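Local coordinates for putative transcriptional regulator TRANSCRIPTION REGULATOR protein (Rhizobium meliloti, PDB 5NLA), which acts as an AraC-like transcriptional activator that binds c-di-GMP and regulates extracellular polysaccharide production, probably through sequence-specific DNA binding, at residues Leu171-Glu176 against Arg225-Met230; Ala179-Lys184 against Met230-Val235. One frame throughout, in Å; residues are numbered along the deposited sequence.

Interaction 1: Leu171-Glu176 against Arg225-Met230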
loop_
_atom_site.group_PDB
_atom_site.type_symbol
_atom_site.label_atom_id
_atom_site.label_comp_id
_atom_site.label_asym_id
_atom_site.label_seq_id
_atom_site.Cartn_x
_atom_site.Cartn_y
_atom_site.Cartn_z
ATOM N N LEU A 171 2.992 5.399 -3.512
ATOM C CA LEU A 171 4.047 4.450 -3.121
ATOM C C LEU A 171 3.437 3.303 -2.313
ATOM O O LEU A 171 2.717 3.529 -1.329
ATOM C CB LEU A 171 5.097 5.132 -2.237
ATOM C CG LEU A 171 5.728 6.434 -2.717
ATOM C CD1 LEU A 171 6.632 7.017 -1.640
ATOM C CD2 LEU A 171 6.499 6.202 -4.000
ATOM N N PHE A 172 3.723 2.078 -2.734
ATOM C CA PHE A 172 3.360 0.895 -1.969
ATOM C C PHE A 172 4.675 0.237 -1.569
ATOM O O PHE A 172 5.444 -0.183 -2.422
ATOM C CB PHE A 172 2.530 -0.068 -2.804
ATOM C CG PHE A 172 1.176 0.458 -3.209
ATOM C CD1 PHE A 172 0.085 0.338 -2.357
ATOM C CD2 PHE A 172 0.969 1.007 -4.489
ATOM C CE1 PHE A 172 -1.176 0.798 -2.738
ATOM C CE2 PHE A 172 -0.293 1.456 -4.882
ATOM C CZ PHE A 172 -1.367 1.356 -4.005
ATOM N N MET A 173 4.924 0.177 -0.263
ATOM C CA MET A 173 6.185 -0.313 0.296
ATOM C C MET A 173 5.887 -1.615 1.063
ATOM O O MET A 173 4.991 -1.626 1.920
ATOM C CB MET A 173 6.787 0.747 1.237
ATOM C CG MET A 173 7.389 1.971 0.525
ATOM S SD MET A 173 7.588 3.474 1.513
ATOM C CE MET A 173 5.866 3.770 1.831
ATOM N N PRO A 174 6.611 -2.719 0.759
ATOM C CA PRO A 174 6.333 -3.985 1.453
ATOM C C PRO A 174 6.624 -3.901 2.949
ATOM O O PRO A 174 7.563 -3.209 3.338
ATOM C CB PRO A 174 7.285 -4.981 0.791
ATOM C CG PRO A 174 7.810 -4.316 -0.424
ATOM C CD PRO A 174 7.732 -2.852 -0.189
ATOM N N TYR A 175 5.837 -4.615 3.763
ATOM C CA TYR A 175 5.884 -4.488 5.232
ATOM C C TYR A 175 7.280 -4.270 5.791
ATOM O O TYR A 175 7.500 -3.395 6.624
ATOM C CB TYR A 175 5.305 -5.726 5.941
ATOM C CG TYR A 175 5.152 -5.482 7.427
ATOM C CD1 TYR A 175 4.139 -4.660 7.894
ATOM C CD2 TYR A 175 6.040 -6.016 8.351
ATOM C CE1 TYR A 175 3.991 -4.387 9.236
ATOM C CE2 TYR A 175 5.897 -5.743 9.704
ATOM C CZ TYR A 175 4.864 -4.918 10.136
ATOM O OH TYR A 175 4.668 -4.610 11.464
ATOM N N GLU A 176 8.207 -5.089 5.322
ATOM C CA GLU A 176 9.537 -5.161 5.886
ATOM C C GLU A 176 10.380 -3.910 5.658
ATOM O O GLU A 176 11.231 -3.589 6.487
ATOM C CB GLU A 176 10.242 -6.384 5.326
ATOM C CG GLU A 176 11.571 -6.687 5.981
ATOM C CD GLU A 176 11.502 -6.968 7.481
ATOM O OE1 GLU A 176 10.472 -7.506 7.960
ATOM O OE2 GLU A 176 12.499 -6.658 8.178
ATOM N N ARG A 225 16.032 3.604 -0.524
ATOM C CA ARG A 225 16.498 3.967 0.810
ATOM C C ARG A 225 16.144 5.411 1.216
ATOM O O ARG A 225 15.712 5.624 2.351
ATOM C CB ARG A 225 18.008 3.700 0.963
ATOM C CG ARG A 225 18.359 3.129 2.323
ATOM C CD ARG A 225 19.784 2.596 2.415
ATOM N NE ARG A 225 19.890 1.665 3.543
ATOM C CZ ARG A 225 20.960 1.483 4.320
ATOM N NH1 ARG A 225 22.100 2.152 4.129
ATOM N NH2 ARG A 225 20.888 0.599 5.318
ATOM N N THR A 226 16.287 6.388 0.314
ATOM C CA THR A 226 15.985 7.789 0.697
ATOM C C THR A 226 14.464 7.975 0.793
ATOM O O THR A 226 13.994 8.736 1.637
ATOM C CB THR A 226 16.663 8.929 -0.157
ATOM O OG1 THR A 226 15.687 9.711 -0.860
ATOM C CG2 THR A 226 17.709 8.425 -1.133
ATOM N N ILE A 227 13.705 7.270 -0.049
ATOM C CA ILE A 227 12.245 7.246 0.080
ATOM C C ILE A 227 11.823 6.629 1.418
ATOM O O ILE A 227 10.931 7.148 2.076
ATOM C CB ILE A 227 11.556 6.542 -1.121
ATOM C CG1 ILE A 227 11.744 7.396 -2.383
ATOM C CG2 ILE A 227 10.058 6.317 -0.866
ATOM C CD1 ILE A 227 11.222 6.774 -3.666
ATOM N N ARG A 228 12.468 5.545 1.832
ATOM C CA ARG A 228 12.212 4.985 3.168
ATOM C C ARG A 228 12.470 6.040 4.254
ATOM O O ARG A 228 11.601 6.303 5.088
ATOM C CB ARG A 228 13.069 3.737 3.418
ATOM C CG ARG A 228 12.822 3.058 4.760
ATOM C CD ARG A 228 13.897 2.042 5.079
ATOM N NE ARG A 228 15.198 2.657 5.346
ATOM C CZ ARG A 228 16.371 2.015 5.318
ATOM N NH1 ARG A 228 16.446 0.717 5.017
ATOM N NH2 ARG A 228 17.492 2.680 5.586
ATOM N N ASP A 229 13.655 6.643 4.224
ATOM C CA ASP A 229 14.049 7.622 5.236
ATOM C C ASP A 229 13.118 8.844 5.237
ATOM O O ASP A 229 12.591 9.224 6.289
ATOM C CB ASP A 229 15.528 8.029 5.067
ATOM C CG ASP A 229 16.501 6.891 5.426
ATOM O OD1 ASP A 229 16.047 5.752 5.707
ATOM O OD2 ASP A 229 17.727 7.133 5.432
ATOM N N MET A 230 12.896 9.431 4.058
ATOM C CA MET A 230 11.935 10.523 3.902
ATOM C C MET A 230 10.545 10.165 4.472
ATOM O O MET A 230 9.944 10.971 5.194
ATOM C CB MET A 230 11.795 10.927 2.425
ATOM C CG MET A 230 12.925 11.767 1.874
ATOM S SD MET A 230 12.755 12.081 0.114
ATOM C CE MET A 230 14.287 12.934 -0.175
#

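Interaction 2: Ala179-Lys184 against Met230-Val235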
loop_
_atom_site.group_PDB
_atom_site.type_symbol
_atom_site.label_atom_id
_atom_site.label_comp_id
_atom_site.label_asym_id
_atom_site.label_seq_id
_atom_site.Cartn_x
_atom_site.Cartn_y
_atom_site.Cartn_z
ATOM N N ALA A 179 9.341 -1.944 8.640
ATOM C CA ALA A 179 9.013 -2.700 9.860
ATOM C C ALA A 179 9.787 -2.230 11.105
ATOM O O ALA A 179 9.272 -2.308 12.226
ATOM C CB ALA A 179 9.225 -4.191 9.630
ATOM N N ASP A 180 11.008 -1.732 10.902
ATOM C CA ASP A 180 11.805 -1.172 12.001
ATOM C C ASP A 180 11.101 -0.033 12.742
ATOM O O ASP A 180 11.167 0.022 13.969
ATOM C CB ASP A 180 13.186 -0.698 11.509
ATOM C CG ASP A 180 14.176 -1.848 11.297
ATOM O OD1 ASP A 180 13.863 -3.015 11.633
ATOM O OD2 ASP A 180 15.290 -1.567 10.799
ATOM N N ASP A 181 10.419 0.854 12.015
ATOM C CA ASP A 181 9.687 1.962 12.650
ATOM C C ASP A 181 8.168 1.700 12.710
ATOM O O ASP A 181 7.368 2.627 12.645
ATOM C CB ASP A 181 10.025 3.292 11.952
ATOM C CG ASP A 181 11.459 3.772 12.247
ATOM O OD1 ASP A 181 12.396 3.407 11.493
ATOM O OD2 ASP A 181 11.647 4.540 13.218
ATOM N N ALA A 182 7.780 0.437 12.899
ATOM C CA ALA A 182 6.363 0.035 12.875
ATOM C C ALA A 182 5.526 0.544 14.050
ATOM O O ALA A 182 4.306 0.603 13.940
ATOM C CB ALA A 182 6.245 -1.478 12.789
ATOM N N GLY A 183 6.162 0.891 15.165
ATOM C CA GLY A 183 5.446 1.370 16.345
ATOM C C GLY A 183 4.798 2.714 16.088
ATOM O O GLY A 183 3.591 2.886 16.297
ATOM N N LYS A 184 5.610 3.660 15.621
ATOM C CA LYS A 184 5.122 4.976 15.216
ATOM C C LYS A 184 4.165 4.900 14.026
ATOM O O LYS A 184 3.180 5.633 13.979
ATOM C CB LYS A 184 6.293 5.920 14.907
ATOM C CG LYS A 184 7.068 6.348 16.148
ATOM C CD LYS A 184 7.626 7.762 16.020
ATOM C CE LYS A 184 8.020 8.347 17.373
ATOM N NZ LYS A 184 8.415 9.785 17.279
ATOM N N MET A 230 12.896 9.431 4.058
ATOM C CA MET A 230 11.935 10.523 3.902
ATOM C C MET A 230 10.545 10.165 4.472
ATOM O O MET A 230 9.944 10.971 5.194
ATOM C CB MET A 230 11.795 10.927 2.425
ATOM C CG MET A 230 12.925 11.767 1.874
ATOM S SD MET A 230 12.755 12.081 0.114
ATOM C CE MET A 230 14.287 12.934 -0.175
ATOM N N VAL A 231 10.045 8.969 4.163
ATOM C CA VAL A 231 8.711 8.565 4.619
ATOM C C VAL A 231 8.667 8.477 6.136
ATOM O O VAL A 231 7.833 9.110 6.785
ATOM C CB VAL A 231 8.260 7.221 4.003
ATOM C CG1 VAL A 231 7.109 6.597 4.788
ATOM C CG2 VAL A 231 7.842 7.419 2.547
ATOM N N VAL A 232 9.568 7.689 6.695
ATOM C CA VAL A 232 9.596 7.475 8.132
ATOM C C VAL A 232 9.824 8.796 8.916
ATOM O O VAL A 232 9.270 8.980 10.007
ATOM C CB VAL A 232 10.611 6.349 8.487
ATOM C CG1 VAL A 232 12.056 6.811 8.354
ATOM C CG2 VAL A 232 10.360 5.814 9.878
ATOM N N ALA A 233 10.605 9.713 8.338
ATOM C CA ALA A 233 10.758 11.081 8.871
ATOM C C ALA A 233 9.458 11.904 8.844
ATOM O O ALA A 233 9.157 12.606 9.804
ATOM C CB ALA A 233 11.853 11.826 8.123
ATOM N N CYS A 234 8.700 11.829 7.753
ATOM C CA CYS A 234 7.399 12.504 7.691
ATOM C C CYS A 234 6.419 12.047 8.767
ATOM O O CYS A 234 5.672 12.866 9.312
ATOM C CB CYS A 234 6.732 12.306 6.334
ATOM S SG CYS A 234 7.550 13.142 4.970
ATOM N N VAL A 235 6.420 10.751 9.071
ATOM C CA VAL A 235 5.464 10.185 10.027
ATOM C C VAL A 235 5.735 10.645 11.475
ATOM O O VAL A 235 4.859 10.506 12.323
ATOM C CB VAL A 235 5.370 8.643 9.904
ATOM C CG1 VAL A 235 4.318 8.073 10.849
ATOM C CG2 VAL A 235 5.057 8.250 8.462
#

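Interaction 1: Leu171-Glu176 against Arg225-Met230
I227 directs one methyl branch, CG2, at the strand, where L171 and M173 receive it. CD1 of L171 meets this methyl at 3.6 Å, the two branched side chains slanting across one another. M173 comes up beside L171 from the same face of the strand and brings its sulfur toward the same target, though more loosely, with SD 4.5 Å from CG2 of I227. With CG1 beside the backbone N (chi1 -68°), CG2 is anti to that N and is the branch that reaches the strand. F172, between the two, faces the other way, onto L70, L155 and L377. Further round the helix, R228 turns back on its own successor: its NE donates to OD1 of D229 at 3.2 Å in a salt bridge whose oxygen lies close to the guanidinium plane, and CG of R225 lies above one face of that group, displaced toward its rim. L97 of strand 97-104 touches both M173 and I227, and Y204 of helix 196-211 packs on I227. Such buried apolar packing of a helix across one face of an antiparallel sheet here joins helix 220-234 to strand 166-173 in the beta-rich part of this AraC-like regulator.

Interaction 2: Ala179-Lys184 against Met230-Val235
The carboxylate of D181 presents one of its faces to V232, whose methyl CG2 stands above the plane near CG of D181, 3.3 Å from it and shifted toward CB. OD1 and OD2 both lie farther from that methyl than CG does, at 3.5 and 3.8 Å, so the contact is made over the plane and not at its oxygen edge. CB of D181 lies equally near the same methyl and widens the touching surface back toward the backbone. A second torsion of 90° in D181 turns the flat of the carboxylate toward the valine, and the two side chains run almost perpendicular to one another. The contact is van der Waals in character, a polar group laid against an aliphatic branch. D181 occupies the N-cap position of helix 182-187, yet its side chain makes no capping bond.

One turn further on, V235 reaches across with CG1, which is anti to the backbone N (chi1 -177°) and comes to 4.1 Å from the backbone O of K184. The lysine side chain is a looser neighbour, with its CB 5.0 Å from CG1 of V235. Behind the valines, M230 and C234 pack on L201 of helix 196-211, while A179 and D180 meet H260 of helix 251-261. This is partly buried packing of a helix start against the last turn of helix 220-234, in which D181, just before helix 182-187, and K184 within it lie against V232 and V235.

Interactions 1 and 2 occupy successive portions of helix 220-234, share M230, and have centres about 9 Å apart. On the partner side, the chain leaves strand 166-173 and passes through helix 175-178 into helix 182-187, so it meets the long helix first from the sheet and then from the turn beyond. Two packing contacts join them: SD of M173 lies 4.1 Å from CG2 of V231, and OH of Y175 lies 3.7 Å from CB of A182. E176 forms a salt bridge with R301, within the helix-turn-helix family region, and a hydrogen bond with H260 of helix 251-261, which also touches A179 and D180.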